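Local structure of tyrocidine synthase 3 (Brevibacillus parabrevis, 4MRT) at residues 21-24 against 30-33; 35-40 against 45-50. The protein is a nonribosomal peptide synthetase, here its peptidyl carrier domain, which probably carries the growing tyrocidine chain as a thioester on a phosphopantetheine arm. The protein carries 1 engineered substitution. One frame throughout, in Å; residues are numbered along the deposited sequence.

Contact 1: residues 21-24 against 30-33; sequences IWER and GIGI
E23 and I31 run antiparallel side by side, and E23 alone is two-faced: its CG packs against the isoleucine while its OE1 takes hydrogen bonds, one of them from the backbone N of I31. The tight half of the contact is apolar. CD1 of I31 reaches in against the helix, 3.5 Å from CG of E23 and 3.7 Å from CB of W22, so that the tip of the isoleucine rests where two consecutive helical residues meet. Its other branch, CG2, heads for the indole and comes within 4.1 Å of CE3 of W22, the isoleucine lying across the tryptophan nearly perpendicular to it. The first torsion of I31 (chi1 -61°) sets CG1 and CG2 on separate courses, and the extended second torsion then carries CD1 to CG and the backbone N of E23.

Toward solvent the contact becomes polar and looser. The glutamate runs on extended beyond CG, which carries its carboxylate past the isoleucine to the backbone at the start of 30-33. There a single oxygen takes two N-H groups. The N of I31 gives the straighter bond, 3.2 Å to OE1 of E23 with an angle of 165° at the hydrogen, arriving at the anti lone pair. The N of G30 is nearer, 3.0 Å from the same OE1 of E23, yet its bond is weak because it is bent to 128°. G30 itself is exposed and has a positive phi.

The segment 30-33 is thereby held against the C-terminal half of helix 13-26. Beyond it, I31 also touches I40 farther along the same loop and I73 at the start of helix 73-81, while W22 packs on I73 and, on helix 44-58, on V50.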
# COMPACT_ATOMS: atom_id res chain seq x y z
N ILE A 21 12.10 9.97 -15.29
CA ILE A 21 12.18 9.45 -13.94
C ILE A 21 11.07 8.40 -13.67
O ILE A 21 11.34 7.31 -13.16
CB ILE A 21 12.11 10.59 -12.91
CG1 ILE A 21 13.40 11.40 -12.96
CG2 ILE A 21 11.89 10.02 -11.52
CD1 ILE A 21 13.37 12.72 -12.22
N TRP A 22 9.84 8.73 -14.03
CA TRP A 22 8.70 7.84 -13.78
C TRP A 22 8.83 6.55 -14.59
O TRP A 22 8.55 5.45 -14.09
CB TRP A 22 7.39 8.53 -14.18
CG TRP A 22 6.81 9.46 -13.19
CD1 TRP A 22 7.48 10.24 -12.28
CD2 TRP A 22 5.42 9.77 -13.03
NE1 TRP A 22 6.58 10.98 -11.55
CE2 TRP A 22 5.31 10.71 -11.99
CE3 TRP A 22 4.25 9.32 -13.66
CZ2 TRP A 22 4.07 11.23 -11.56
CZ3 TRP A 22 3.02 9.84 -13.25
CH2 TRP A 22 2.95 10.77 -12.21
N GLU A 23 9.24 6.68 -15.85
CA GLU A 23 9.42 5.53 -16.75
C GLU A 23 10.45 4.56 -16.21
O GLU A 23 10.27 3.35 -16.25
CB GLU A 23 9.83 6.02 -18.15
CG GLU A 23 8.68 6.66 -18.90
CD GLU A 23 9.08 7.36 -20.19
OE1 GLU A 23 8.18 7.86 -20.88
OE2 GLU A 23 10.30 7.41 -20.49
N ARG A 24 11.54 5.11 -15.69
CA ARG A 24 12.61 4.33 -15.11
C ARG A 24 12.20 3.66 -13.79
O ARG A 24 12.58 2.52 -13.53
CB ARG A 24 13.82 5.26 -14.92
CG ARG A 24 14.73 5.06 -13.73
CD ARG A 24 15.33 6.40 -13.36
NE ARG A 24 15.91 7.06 -14.55
CZ ARG A 24 16.06 8.38 -14.71
NH1 ARG A 24 15.66 9.24 -13.77
NH2 ARG A 24 16.60 8.86 -15.82
N GLY A 30 6.69 5.76 -22.39
CA GLY A 30 5.76 6.67 -23.06
C GLY A 30 4.63 7.15 -22.17
O GLY A 30 3.45 7.01 -22.51
N ILE A 31 4.98 7.70 -21.02
CA ILE A 31 3.98 8.17 -20.05
C ILE A 31 3.51 9.57 -20.45
O ILE A 31 4.32 10.43 -20.72
CB ILE A 31 4.54 8.17 -18.60
CG1 ILE A 31 4.94 6.74 -18.19
CG2 ILE A 31 3.54 8.76 -17.61
CD1 ILE A 31 5.76 6.65 -16.91
N GLY A 32 2.20 9.79 -20.49
CA GLY A 32 1.65 11.13 -20.72
C GLY A 32 1.65 11.96 -19.44
O GLY A 32 1.82 11.42 -18.33
N ILE A 33 1.44 13.26 -19.56
CA ILE A 33 1.61 14.15 -18.42
C ILE A 33 0.33 14.27 -17.60
O ILE A 33 0.32 14.93 -16.56
CB ILE A 33 2.13 15.56 -18.83
CG1 ILE A 33 1.18 16.24 -19.83
CG2 ILE A 33 3.53 15.44 -19.41
CD1 ILE A 33 1.43 17.72 -20.01

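Contact 2: residues 35-40 against 45-50; sequences DNFFQI and LKAMAV
F37 overlaps helix 44-58 with the far end of its ring, meeting the turn from K46 to V50. CG2 of V50 sits against CZ and CE1 of F37, 3.7 Å from each. The backbone N of A47 lies at the edge of the F37 ring, near its plane, 3.8 Å from CE2 of F37. CB of A47 is 4.0 Å from CE2 of F37. K46 contributes its CB, 4.1 Å from CZ of F37, and the rest of its chain runs off from the ring. With CG anti to the backbone N (chi1 -174°), the F37 ring is carried out from the loop so that CE1, CZ and CE2 reach the helix; no hydrogen bond crosses here.

Behind the ring the loop is braced by an Asx turn: OD1 of N36 accepts from the N of F38 at 2.7 Å, in the carbonyl plane. F38 turns one face to CD2 of F37 and stacks on F68, a residue of the coenzyme A pocket. A47 and V50 also touch L67 of helix 64-69. The arrangement is characteristic of the carrier-protein helical bundle, whose long loop packs on the helix that bears the phosphopantetheine attachment site at its N-terminal end.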
# COMPACT_ATOMS: atom_id res chain seq x y z
N ASP A 35 -1.25 11.23 -16.97
CA ASP A 35 -1.41 9.84 -16.54
C ASP A 35 -1.35 9.84 -15.01
O ASP A 35 -0.47 10.43 -14.40
CB ASP A 35 -0.31 8.92 -17.06
CG ASP A 35 -0.38 8.67 -18.57
OD1 ASP A 35 -1.36 9.07 -19.23
OD2 ASP A 35 0.58 8.04 -19.11
N ASN A 36 -2.30 9.18 -14.39
CA ASN A 36 -2.26 9.03 -12.94
C ASN A 36 -1.21 7.99 -12.51
O ASN A 36 -1.31 6.83 -12.88
CB ASN A 36 -3.63 8.64 -12.42
CG ASN A 36 -3.65 8.54 -10.91
OD1 ASN A 36 -2.77 7.96 -10.32
ND2 ASN A 36 -4.64 9.15 -10.28
N PHE A 37 -0.24 8.42 -11.72
CA PHE A 37 0.88 7.57 -11.25
C PHE A 37 0.42 6.21 -10.72
O PHE A 37 1.04 5.19 -11.01
CB PHE A 37 1.68 8.30 -10.15
CG PHE A 37 2.92 7.59 -9.69
CD1 PHE A 37 4.03 7.46 -10.54
CD2 PHE A 37 3.01 7.06 -8.40
CE1 PHE A 37 5.18 6.82 -10.11
CE2 PHE A 37 4.17 6.43 -7.97
CZ PHE A 37 5.25 6.30 -8.82
N PHE A 38 -0.68 6.22 -9.97
CA PHE A 38 -1.17 5.03 -9.30
C PHE A 38 -2.03 4.15 -10.18
O PHE A 38 -2.36 3.05 -9.76
CB PHE A 38 -1.90 5.44 -8.01
CG PHE A 38 -0.98 6.16 -7.07
CD1 PHE A 38 -0.04 5.45 -6.36
CD2 PHE A 38 -0.99 7.55 -6.98
CE1 PHE A 38 0.85 6.10 -5.54
CE2 PHE A 38 -0.11 8.21 -6.16
CZ PHE A 38 0.81 7.49 -5.44
N GLN A 39 -2.40 4.61 -11.37
CA GLN A 39 -3.16 3.79 -12.32
C GLN A 39 -2.26 3.11 -13.35
O GLN A 39 -2.69 2.22 -14.06
CB GLN A 39 -4.21 4.64 -13.05
CG GLN A 39 -5.47 4.88 -12.26
CD GLN A 39 -6.35 5.96 -12.86
OE1 GLN A 39 -6.06 6.52 -13.93
NE2 GLN A 39 -7.44 6.26 -12.17
N ILE A 40 -1.00 3.53 -13.42
CA ILE A 40 -0.06 3.03 -14.40
C ILE A 40 1.09 2.23 -13.76
O ILE A 40 2.15 2.03 -14.38
CB ILE A 40 0.48 4.17 -15.28
CG1 ILE A 40 1.28 5.16 -14.46
CG2 ILE A 40 -0.68 4.87 -15.98
CD1 ILE A 40 2.06 6.13 -15.30
N LEU A 45 6.00 2.51 -2.39
CA LEU A 45 7.41 2.31 -2.44
C LEU A 45 8.01 3.04 -3.65
O LEU A 45 9.01 3.74 -3.51
CB LEU A 45 7.78 0.80 -2.46
CG LEU A 45 9.28 0.55 -2.20
CD1 LEU A 45 9.69 1.24 -0.90
CD2 LEU A 45 9.62 -0.94 -2.17
N LYS A 46 7.38 2.90 -4.80
CA LYS A 46 7.84 3.59 -6.01
C LYS A 46 7.63 5.12 -5.94
O LYS A 46 8.38 5.86 -6.55
CB LYS A 46 7.18 3.03 -7.25
CG LYS A 46 7.69 1.64 -7.61
CD LYS A 46 7.01 1.16 -8.86
CE LYS A 46 7.40 -0.26 -9.28
NZ LYS A 46 8.80 -0.57 -8.92
N ALA A 47 6.63 5.58 -5.18
CA ALA A 47 6.46 7.02 -4.96
C ALA A 47 7.67 7.58 -4.20
O ALA A 47 8.08 8.70 -4.48
CB ALA A 47 5.15 7.31 -4.20
N MET A 48 8.25 6.78 -3.28
CA MET A 48 9.42 7.22 -2.49
C MET A 48 10.62 7.38 -3.42
O MET A 48 11.35 8.35 -3.31
CB MET A 48 9.87 6.22 -1.41
CG MET A 48 8.85 5.73 -0.39
SD MET A 48 8.00 7.04 0.46
CE MET A 48 6.56 7.10 -0.59
N ALA A 49 10.85 6.38 -4.26
CA ALA A 49 11.88 6.43 -5.28
C ALA A 49 11.68 7.63 -6.18
O ALA A 49 12.65 8.30 -6.52
CB ALA A 49 11.89 5.16 -6.10
N VAL A 50 10.44 7.92 -6.58
CA VAL A 50 10.18 9.14 -7.37
C VAL A 50 10.62 10.40 -6.63
O VAL A 50 11.28 11.25 -7.23
CB VAL A 50 8.71 9.27 -7.83
CG1 VAL A 50 8.42 10.67 -8.39
CG2 VAL A 50 8.39 8.23 -8.87

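From the N terminus, the chain runs through helix 13-26, turns, and contact 1 closes that short turn by bringing 30-33 back to the helix. The loop then continues to 35-40, and contact 2 closes the four-residue link that follows by folding 35-40 onto the start of helix 44-58. The two are in series, neither enclosing nor crossing the other, with centres about 10 Å apart. They meet where the W22 ring packs edge-to-face with F37, CH2 of W22 lying 3.5 Å from CB of F37. Together they bind the long loop to both helices it connects, and the indole joins the two helices directly in the interior of the carrier domain.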